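Local coordinates for thioredoxin reductase (Streptomyces clavuligerus, PDB 4NTD), which is a flavoenzyme of the thioredoxin reductase family, with bound FAD, that probably oxidises a dithiol to the disulfide of the antibiotic holomycin, at residues 169-174 against 192-197; 197-202 against 248-253. All coordinates share one frame; numbering follows the deposited sequence.

Interaction 1 (169-174 against 192-197); sequences EVSDQP and RQWSDD
Ser195 OG grips both loops at once: it donates to the carbonyl of Gln173, OG to O 2.7 Å, and accepts from the backbone N of Asp197, OG to N 3.1 Å, the second bond nearly straight (163°) and closing an ST turn. The hydroxyl approaches Gln173 O at a C=O...O angle of 138°, tilted out of the carbonyl plane. With OG turned opposite its own backbone N (chi1 -179°), the side chain reaches across to the other loop and also stays beside its own onward chain. One step back, Asp172 N donates to Trp194 O at 2.9 Å, while Ser171 CA adds a CA-H...O contact to the same oxygen at 3.4 Å. Asp172 follows Ser171 in a type II turn from Val170 to Gln173. These are the loops leading into the neighbouring parallel strands 175-178 and 198-201 of the Rossmann-type domain, the second following helix 184-191. Two waters fill in on the Asp172 side: one links Asp172 OD1 to Asp196 N, the other joins Asp172 O to Asp196 OD1, less certainly because Asp196 was modelled in two conformers. At the strand entrance Pro174 CB lies against the carboxylate of Asp197, 3.5 Å from OD2, while OD1 is in a salt bridge with Arg250. The Trp194 indole has Ser171 OG, hydrogen-bonded to Tyr168 O, at its edge near the ring plane, and lies beside the glutathione-binding Tyr164. Its NE1 bonds to Arg51 O of the second subunit, and Arg53 of that subunit forms a salt bridge with Asp172 OD1.

Interaction 2 (197-202 against 248-253); sequences DVVLFR and VARSTV
Arg250 grips Asp197 end-on, with both terminal nitrogens on a single carboxylate oxygen: NH1 lies 2.8 Å and NH2 3.0 Å from Asp197 OD1. The oxygen sits in the guanidinium plane, but the two flat groups are turned 71° apart, and both nitrogens reach it from the same face of the carboxylate, NH1 from above that plane and NH2 nearer to it on the syn side. Bends at chi2 (-75°) and chi3 (96°) fold the arginine back so that NE donates to Ala249 O at 2.7 Å, which should help fix the rotation of the guanidinium; NH1 also bonds to Leu175 O. Arg250 thus joins the link between strands 247-249 and 252-254 to Asp197, which leads into strand 198-201, tying the small antiparallel sheet to the parallel sheet of the Rossmann-type domain. Val199 CG2 lies over one guanidinium face, offset toward its rim, 3.6 Å from Arg250 NH1. Val199 CG1 lies over one Phe201 ring face, displaced toward the rim. The edge of that ring meets Val248, with CE1 3.7 Å from CB and CZ also close to CG1, while Arg250 CG lies round the CZ corner, near the ring plane, 4.2 Å from CZ. Val240 also packs on Phe201.

Overall arrangement
The two contacts meet at Asp197, whose OD2 rests on Pro174 in interaction 1 and whose OD1 takes the salt bridge of interaction 2. Their centres lie 10 Å apart, and they also touch: Pro174 CB packs on Arg250, and Ser251 probably bonds to Gln173 and Pro174. Interaction 1 joins two loops through backbone carbonyls, one hydroxyl and bridging waters, partly at the surface and against the second subunit. Interaction 2 joins strand 198-201 to the residues around the junction of two strands, passing from an ion pair to the buried Val199 and Phe201, with Val248 nearer the surface; no other chain of the assembly touches it. Neither is fully core; interaction 1 lies nearer the bound glutathione.

Interaction 1 (169-174 against 192-197)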
loop_
_atom_site.group_PDB
_atom_site.type_symbol
_atom_site.label_atom_id
_atom_site.label_comp_id
_atom_site.label_asym_id
_atom_site.label_seq_id
_atom_site.Cartn_x
_atom_site.Cartn_y
_atom_site.Cartn_z
ATOM N N GLU A 169 -3.232 -21.545 6.665
ATOM C CA GLU A 169 -4.285 -22.516 6.367
ATOM C C GLU A 169 -3.779 -23.962 6.295
ATOM O O GLU A 169 -4.569 -24.898 6.418
ATOM C CB GLU A 169 -4.998 -22.149 5.057
ATOM C CG GLU A 169 -5.959 -20.967 5.166
ATOM C CD GLU A 169 -5.272 -19.633 5.420
ATOM O OE1 GLU A 169 -4.183 -19.385 4.862
ATOM O OE2 GLU A 169 -5.830 -18.816 6.180
ATOM N N VAL A 170 -2.474 -24.141 6.092
ATOM C CA VAL A 170 -1.872 -25.479 6.064
ATOM C C VAL A 170 -0.846 -25.676 7.190
ATOM O O VAL A 170 0.065 -26.499 7.075
ATOM C CB VAL A 170 -1.251 -25.793 4.681
ATOM C CG1 VAL A 170 -2.324 -25.735 3.602
ATOM C CG2 VAL A 170 -0.103 -24.850 4.345
ATOM N N SER A 171 -1.022 -24.936 8.286
ATOM C CA SER A 171 -0.140 -25.026 9.451
ATOM C C SER A 171 0.018 -26.466 9.927
ATOM O O SER A 171 -0.965 -27.196 10.044
ATOM C CB SER A 171 -0.689 -24.184 10.610
ATOM O OG SER A 171 -0.642 -22.799 10.322
ATOM N N ASP A 172 1.265 -26.863 10.183
ATOM C CA ASP A 172 1.598 -28.177 10.753
ATOM C C ASP A 172 1.279 -29.384 9.859
ATOM O O ASP A 172 1.375 -30.526 10.313
ATOM C CB ASP A 172 0.924 -28.363 12.123
ATOM C CG ASP A 172 1.231 -27.232 13.086
ATOM O OD1 ASP A 172 2.415 -26.858 13.212
ATOM O OD2 ASP A 172 0.289 -26.714 13.722
ATOM N N GLN A 173 0.917 -29.148 8.599
ATOM C CA GLN A 173 0.606 -30.245 7.682
ATOM C C GLN A 173 1.870 -30.729 6.967
ATOM O O GLN A 173 2.892 -30.043 6.985
ATOM C CB GLN A 173 -0.443 -29.815 6.657
ATOM C CG GLN A 173 -1.797 -29.493 7.270
ATOM C CD GLN A 173 -2.867 -29.209 6.231
ATOM O OE1 GLN A 173 -2.752 -29.612 5.072
ATOM N NE2 GLN A 173 -3.923 -28.515 6.646
ATOM N N PRO A 174 1.810 -31.922 6.344
ATOM C CA PRO A 174 2.952 -32.395 5.557
ATOM C C PRO A 174 3.071 -31.637 4.233
ATOM O O PRO A 174 2.299 -31.881 3.301
ATOM C CB PRO A 174 2.646 -33.888 5.330
ATOM C CG PRO A 174 1.518 -34.219 6.248
ATOM C CD PRO A 174 0.757 -32.948 6.443
ATOM N N ARG A 192 9.177 -23.751 6.543
ATOM C CA ARG A 192 9.418 -24.334 7.871
ATOM C C ARG A 192 8.888 -23.464 9.013
ATOM O O ARG A 192 8.726 -23.946 10.134
ATOM C CB ARG A 192 10.908 -24.633 8.094
ATOM C CG ARG A 192 11.331 -26.016 7.634
ATOM C CD ARG A 192 10.817 -27.118 8.555
ATOM N NE ARG A 192 11.597 -27.257 9.791
ATOM C CZ ARG A 192 11.227 -26.847 11.007
ATOM N NH1 ARG A 192 10.067 -26.228 11.219
ATOM N NH2 ARG A 192 12.041 -27.055 12.037
ATOM N N GLN A 193 8.628 -22.190 8.730
ATOM C CA GLN A 193 7.981 -21.305 9.694
ATOM C C GLN A 193 6.513 -21.700 9.953
ATOM O O GLN A 193 5.960 -21.362 10.999
ATOM C CB GLN A 193 8.096 -19.847 9.218
ATOM C CG GLN A 193 7.440 -18.799 10.107
ATOM C CD GLN A 193 7.904 -18.850 11.553
ATOM O OE1 GLN A 193 9.005 -19.313 11.853
ATOM N NE2 GLN A 193 7.064 -18.362 12.458
ATOM N N TRP A 194 5.899 -22.429 9.017
ATOM C CA TRP A 194 4.500 -22.861 9.150
ATOM C C TRP A 194 4.295 -24.344 9.500
ATOM O O TRP A 194 3.211 -24.722 9.944
ATOM C CB TRP A 194 3.728 -22.535 7.868
ATOM C CG TRP A 194 3.371 -21.084 7.721
ATOM C CD1 TRP A 194 2.229 -20.477 8.154
ATOM C CD2 TRP A 194 4.154 -20.064 7.090
ATOM N NE1 TRP A 194 2.249 -19.141 7.830
ATOM C CE2 TRP A 194 3.421 -18.861 7.178
ATOM C CE3 TRP A 194 5.406 -20.047 6.462
ATOM C CZ2 TRP A 194 3.896 -17.653 6.656
ATOM C CZ3 TRP A 194 5.879 -18.846 5.947
ATOM C CH2 TRP A 194 5.124 -17.665 6.049
ATOM N N SER A 195 5.309 -25.183 9.291
ATOM C CA SER A 195 5.206 -26.609 9.626
ATOM C C SER A 195 6.574 -27.208 9.919
ATOM O O SER A 195 7.569 -26.779 9.342
ATOM C CB SER A 195 4.559 -27.383 8.472
ATOM O OG SER A 195 4.421 -28.760 8.787
ATOM N N ASP A 196 6.613 -28.204 10.809
ATOM C CA ASP A 196 7.872 -28.909 11.071
ATOM C C ASP A 196 8.043 -30.113 10.143
ATOM O O ASP A 196 9.042 -30.825 10.228
ATOM C CB ASP A 196 8.026 -29.297 12.552
ATOM C CG ASP A 196 6.996 -30.308 13.016
ATOM O OD1 ASP A 196 6.196 -30.779 12.185
ATOM O OD2 ASP A 196 6.986 -30.626 14.224
ATOM N N ASP A 197 7.083 -30.309 9.235
ATOM C CA ASP A 197 7.108 -31.396 8.255
ATOM C C ASP A 197 7.131 -30.801 6.842
ATOM O O ASP A 197 6.087 -30.628 6.207
ATOM C CB ASP A 197 5.880 -32.293 8.464
ATOM C CG ASP A 197 5.927 -33.582 7.652
ATOM O OD1 ASP A 197 6.845 -33.769 6.825
ATOM O OD2 ASP A 197 5.025 -34.421 7.850
HETATM O O HOH W 1 4.509 -28.500 12.766
HETATM O O HOH W 2 3.532 -31.554 11.924
#

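Interaction 2 (197-202 against 248-253)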
loop_
_atom_site.group_PDB
_atom_site.type_symbol
_atom_site.label_atom_id
_atom_site.label_comp_id
_atom_site.label_asym_id
_atom_site.label_seq_id
_atom_site.Cartn_x
_atom_site.Cartn_y
_atom_site.Cartn_z
ATOM N N ASP A 197 7.083 -30.309 9.235
ATOM C CA ASP A 197 7.108 -31.396 8.255
ATOM C C ASP A 197 7.131 -30.801 6.842
ATOM O O ASP A 197 6.087 -30.628 6.207
ATOM C CB ASP A 197 5.880 -32.293 8.464
ATOM C CG ASP A 197 5.927 -33.582 7.652
ATOM O OD1 ASP A 197 6.845 -33.769 6.825
ATOM O OD2 ASP A 197 5.025 -34.421 7.850
ATOM N N VAL A 198 8.335 -30.475 6.375
ATOM C CA VAL A 198 8.551 -29.894 5.050
ATOM C C VAL A 198 9.629 -30.697 4.329
ATOM O O VAL A 198 10.718 -30.886 4.863
ATOM C CB VAL A 198 8.998 -28.420 5.143
ATOM C CG1 VAL A 198 9.216 -27.830 3.754
ATOM C CG2 VAL A 198 7.974 -27.598 5.912
ATOM N N VAL A 199 9.320 -31.163 3.119
ATOM C CA VAL A 199 10.253 -31.946 2.311
ATOM C C VAL A 199 10.546 -31.235 0.992
ATOM O O VAL A 199 9.628 -30.740 0.333
ATOM C CB VAL A 199 9.674 -33.348 2.015
ATOM C CG1 VAL A 199 10.484 -34.069 0.944
ATOM C CG2 VAL A 199 9.624 -34.175 3.290
ATOM N N LEU A 200 11.821 -31.198 0.611
ATOM C CA LEU A 200 12.229 -30.695 -0.698
ATOM C C LEU A 200 12.438 -31.865 -1.649
ATOM O O LEU A 200 13.260 -32.743 -1.388
ATOM C CB LEU A 200 13.518 -29.874 -0.598
ATOM C CG LEU A 200 14.123 -29.374 -1.920
ATOM C CD1 LEU A 200 13.177 -28.422 -2.636
ATOM C CD2 LEU A 200 15.470 -28.710 -1.688
ATOM N N PHE A 201 11.687 -31.872 -2.745
ATOM C CA PHE A 201 11.910 -32.817 -3.833
ATOM C C PHE A 201 12.930 -32.167 -4.765
ATOM O O PHE A 201 12.589 -31.260 -5.523
ATOM C CB PHE A 201 10.591 -33.129 -4.540
ATOM C CG PHE A 201 9.581 -33.791 -3.645
ATOM C CD1 PHE A 201 9.570 -35.172 -3.495
ATOM C CD2 PHE A 201 8.660 -33.037 -2.927
ATOM C CE1 PHE A 201 8.652 -35.788 -2.661
ATOM C CE2 PHE A 201 7.739 -33.649 -2.092
ATOM C CZ PHE A 201 7.735 -35.027 -1.958
ATOM N N ARG A 202 14.183 -32.612 -4.701
ATOM C CA ARG A 202 15.271 -31.915 -5.397
ATOM C C ARG A 202 15.057 -31.799 -6.905
ATOM O O ARG A 202 15.395 -30.772 -7.491
ATOM C CB ARG A 202 16.630 -32.564 -5.126
ATOM C CG ARG A 202 17.789 -31.753 -5.693
ATOM C CD ARG A 202 19.143 -32.293 -5.263
ATOM N NE ARG A 202 19.530 -33.497 -5.990
ATOM C CZ ARG A 202 20.270 -33.498 -7.095
ATOM N NH1 ARG A 202 20.703 -32.355 -7.611
ATOM N NH2 ARG A 202 20.577 -34.645 -7.685
ATOM N N VAL A 248 5.739 -40.168 -2.227
ATOM C CA VAL A 248 5.809 -39.549 -0.911
ATOM C C VAL A 248 4.500 -38.824 -0.657
ATOM O O VAL A 248 4.123 -37.935 -1.420
ATOM C CB VAL A 248 6.972 -38.546 -0.807
ATOM C CG1 VAL A 248 7.021 -37.926 0.585
ATOM C CG2 VAL A 248 8.288 -39.233 -1.136
ATOM N N ALA A 249 3.809 -39.214 0.410
ATOM C CA ALA A 249 2.535 -38.601 0.756
ATOM C C ALA A 249 2.749 -37.181 1.285
ATOM O O ALA A 249 3.630 -36.943 2.113
ATOM C CB ALA A 249 1.794 -39.452 1.776
ATOM N N ARG A 250 1.951 -36.251 0.764
ATOM C CA ARG A 250 1.941 -34.846 1.181
ATOM C C ARG A 250 0.497 -34.355 1.060
ATOM O O ARG A 250 -0.258 -34.863 0.232
ATOM C CB ARG A 250 2.827 -33.989 0.268
ATOM C CG ARG A 250 4.328 -34.263 0.305
ATOM C CD ARG A 250 5.009 -33.714 1.554
ATOM N NE ARG A 250 5.168 -34.719 2.603
ATOM C CZ ARG A 250 5.766 -34.510 3.774
ATOM N NH1 ARG A 250 6.271 -33.316 4.082
ATOM N NH2 ARG A 250 5.856 -35.505 4.650
ATOM N N SER A 251 0.113 -33.373 1.871
ATOM C CA SER A 251 -1.223 -32.770 1.762
ATOM C C SER A 251 -1.214 -31.541 0.849
ATOM O O SER A 251 -2.221 -31.227 0.210
ATOM C CB SER A 251 -1.751 -32.380 3.144
ATOM O OG SER A 251 -1.061 -31.253 3.650
ATOM N N THR A 252 -0.078 -30.849 0.808
ATOM C CA THR A 252 0.064 -29.601 0.062
ATOM C C THR A 252 1.474 -29.515 -0.517
ATOM O O THR A 252 2.444 -29.862 0.157
ATOM C CB THR A 252 -0.165 -28.383 0.982
ATOM O OG1 THR A 252 -1.321 -28.604 1.800
ATOM C CG2 THR A 252 -0.355 -27.109 0.171
ATOM N N VAL A 253 1.581 -29.062 -1.765
ATOM C CA VAL A 253 2.876 -28.902 -2.425
ATOM C C VAL A 253 3.034 -27.460 -2.901
ATOM O O VAL A 253 2.089 -26.859 -3.415
ATOM C CB VAL A 253 3.041 -29.898 -3.596
ATOM C CG1 VAL A 253 4.290 -29.593 -4.411
ATOM C CG2 VAL A 253 3.106 -31.324 -3.066
#